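Molybdopterin-guanine dinucleotide biosynthesis protein B (Bacillus subtilis subsp. spizizenii, PDB 4OYH) binds GTP, probably with weak GTPase activity, and may act as an adapter for efficient production and use of the molybdopterin guanine dinucleotide cofactor. Local coordinates at residues E32-Q37 / L166-L171. The protein carries 2 engineered substitutions. Sequence-based numbering, arbitrary orientation.
Sequences EKASEQ and LVLSQL. Engineered in segment 166-171: Leu166 (natural residue Phe).
Leu168, on helix 161-171, reaches across to the last turn of helix 23-35 and divides its two methyl groups between Lys33 and Ala34. Its CB points at the facing segment, and CG, anti to the carbonyl carbon (chi1 -74°), sets the fork against the end of helix 23-35. From there CD1 meets the stem of Lys33, 3.8 Å from Lys33 CB, 4.0 Å from Lys33 CG and 4.2 Å from Lys33 CD. The other branch, CD2, comes to rest 4.0 Å from Ala34 CB. Ala34 CA and Leu168 CA, 7.3 Å apart, are the closest pair of CA atoms across the two segments, and the leucine fork packs between the helices. Lys33 starts toward Leu168; with CG anti to the backbone N (chi1 -153°) the extended chain slants across the leucine and carries its ammonium past 166-171 to a salt bridge with Asp165, earlier in helix 161-171. Thus an apolar stem and a charged tip both tie Lys33 to that helix. Leu39 touches both Ala34 and Leu168, and Ile30 packs on Leu168 from one turn earlier in helix 23-35. Val167 and Leu171 rest on Val13 of the central strand 12-16. Helices packed side by side on one face of a parallel sheet are a feature of alpha/beta folds, here that of the P-loop NTPases; helix 23-35, which starts with Lys23 and Thr24, follows what is probably the GTP-binding P-loop.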
loop_
_atom_site.group_PDB
_atom_site.type_symbol
_atom_site.label_atom_id
_atom_site.label_comp_id
_atom_site.label_asym_id
_atom_site.label_seq_id
_atom_site.Cartn_x
_atom_site.Cartn_y
_atom_site.Cartn_z
ATOM N N GLU A 32 -18.337 5.935 -7.211
ATOM C CA GLU A 32 -18.687 6.040 -8.632
ATOM C C GLU A 32 -19.011 7.499 -8.929
ATOM O O GLU A 32 -18.422 8.114 -9.815
ATOM C CB GLU A 32 -19.876 5.122 -8.990
ATOM C CG GLU A 32 -19.539 3.594 -8.996
ATOM C CD GLU A 32 -20.715 2.653 -8.629
ATOM O OE1 GLU A 32 -20.545 1.412 -8.692
ATOM O OE2 GLU A 32 -21.805 3.140 -8.271
ATOM N N LYS A 33 -19.902 8.079 -8.140
ATOM C CA LYS A 33 -20.282 9.451 -8.386
ATOM C C LYS A 33 -19.137 10.441 -8.145
ATOM O O LYS A 33 -19.138 11.500 -8.743
ATOM C CB LYS A 33 -21.498 9.838 -7.547
ATOM C CG LYS A 33 -22.309 10.954 -8.190
ATOM C CD LYS A 33 -23.766 10.961 -7.745
ATOM C CE LYS A 33 -24.578 12.020 -8.498
ATOM N NZ LYS A 33 -25.882 12.370 -7.834
ATOM N N ALA A 34 -18.160 10.111 -7.310
ATOM C CA ALA A 34 -16.999 10.991 -7.133
ATOM C C ALA A 34 -16.017 10.974 -8.336
ATOM O O ALA A 34 -15.356 11.983 -8.614
ATOM C CB ALA A 34 -16.246 10.625 -5.856
ATOM N N SER A 35 -15.906 9.830 -9.008
ATOM C CA SER A 35 -15.131 9.701 -10.249
ATOM C C SER A 35 -15.593 10.747 -11.261
ATOM O O SER A 35 -14.890 11.735 -11.491
ATOM C CB SER A 35 -15.274 8.297 -10.837
ATOM O OG SER A 35 -14.749 7.315 -9.957
ATOM N N GLU A 36 -16.783 10.558 -11.835
ATOM C CA GLU A 36 -17.517 11.692 -12.419
ATOM C C GLU A 36 -17.420 12.800 -11.370
ATOM O O GLU A 36 -17.372 12.500 -10.198
ATOM C CB GLU A 36 -18.971 11.345 -12.723
ATOM C CG GLU A 36 -19.185 9.944 -13.272
ATOM C CD GLU A 36 -18.398 9.682 -14.561
ATOM O OE1 GLU A 36 -18.006 10.660 -15.240
ATOM O OE2 GLU A 36 -18.169 8.497 -14.900
ATOM N N GLN A 37 -17.362 14.060 -11.772
ATOM C CA GLN A 37 -17.031 15.167 -10.854
ATOM C C GLN A 37 -15.537 15.279 -10.571
ATOM O O GLN A 37 -15.104 16.253 -9.981
ATOM C CB GLN A 37 -17.757 15.065 -9.505
ATOM C CG GLN A 37 -19.227 14.701 -9.611
ATOM C CD GLN A 37 -20.052 15.181 -8.444
ATOM O OE1 GLN A 37 -19.677 16.115 -7.739
ATOM N NE2 GLN A 37 -21.203 14.555 -8.248
ATOM N N LEU A 166 -25.505 13.805 -0.087
ATOM C CA LEU A 166 -25.211 14.438 1.173
ATOM C C LEU A 166 -23.769 14.126 1.514
ATOM O O LEU A 166 -23.057 14.969 2.020
ATOM C CB LEU A 166 -26.181 13.972 2.274
ATOM C CG LEU A 166 -25.942 14.498 3.690
ATOM C CD1 LEU A 166 -27.194 14.436 4.493
ATOM C CD2 LEU A 166 -24.910 13.693 4.449
ATOM N N VAL A 167 -23.305 12.933 1.216
ATOM C CA VAL A 167 -21.947 12.613 1.618
ATOM C C VAL A 167 -20.949 13.382 0.767
ATOM O O VAL A 167 -19.933 13.854 1.260
ATOM C CB VAL A 167 -21.661 11.112 1.529
ATOM C CG1 VAL A 167 -20.195 10.837 1.842
ATOM C CG2 VAL A 167 -22.527 10.350 2.488
ATOM N N LEU A 168 -21.268 13.539 -0.508
ATOM C CA LEU A 168 -20.354 14.168 -1.438
ATOM C C LEU A 168 -20.233 15.642 -1.175
ATOM O O LEU A 168 -19.167 16.250 -1.368
ATOM C CB LEU A 168 -20.812 13.913 -2.871
ATOM C CG LEU A 168 -20.546 12.479 -3.326
ATOM C CD1 LEU A 168 -21.465 12.060 -4.449
ATOM C CD2 LEU A 168 -19.139 12.375 -3.768
ATOM N N SER A 169 -21.303 16.235 -0.694
ATOM C CA SER A 169 -21.261 17.661 -0.447
ATOM C C SER A 169 -20.354 17.883 0.749
ATOM O O SER A 169 -19.650 18.900 0.804
ATOM C CB SER A 169 -22.673 18.253 -0.229
ATOM O OG SER A 169 -23.079 18.170 1.129
ATOM N N GLN A 170 -20.326 16.929 1.685
ATOM C CA GLN A 170 -19.483 17.103 2.871
ATOM C C GLN A 170 -18.049 16.825 2.491
ATOM O O GLN A 170 -17.135 17.395 3.059
ATOM C CB GLN A 170 -19.897 16.181 4.028
ATOM C CG GLN A 170 -21.374 16.237 4.427
ATOM C CD GLN A 170 -21.831 17.618 4.770
ATOM O OE1 GLN A 170 -21.393 18.212 5.749
ATOM N NE2 GLN A 170 -22.710 18.146 3.962
ATOM N N LEU A 171 -17.838 15.928 1.534
ATOM C CA LEU A 171 -16.473 15.703 1.070
ATOM C C LEU A 171 -15.982 16.877 0.208
ATOM O O LEU A 171 -14.783 17.007 0.018
ATOM C CB LEU A 171 -16.379 14.392 0.315
ATOM C CG LEU A 171 -16.775 13.133 1.127
ATOM C CD1 LEU A 171 -16.827 11.919 0.233
ATOM C CD2 LEU A 171 -15.827 12.901 2.279
#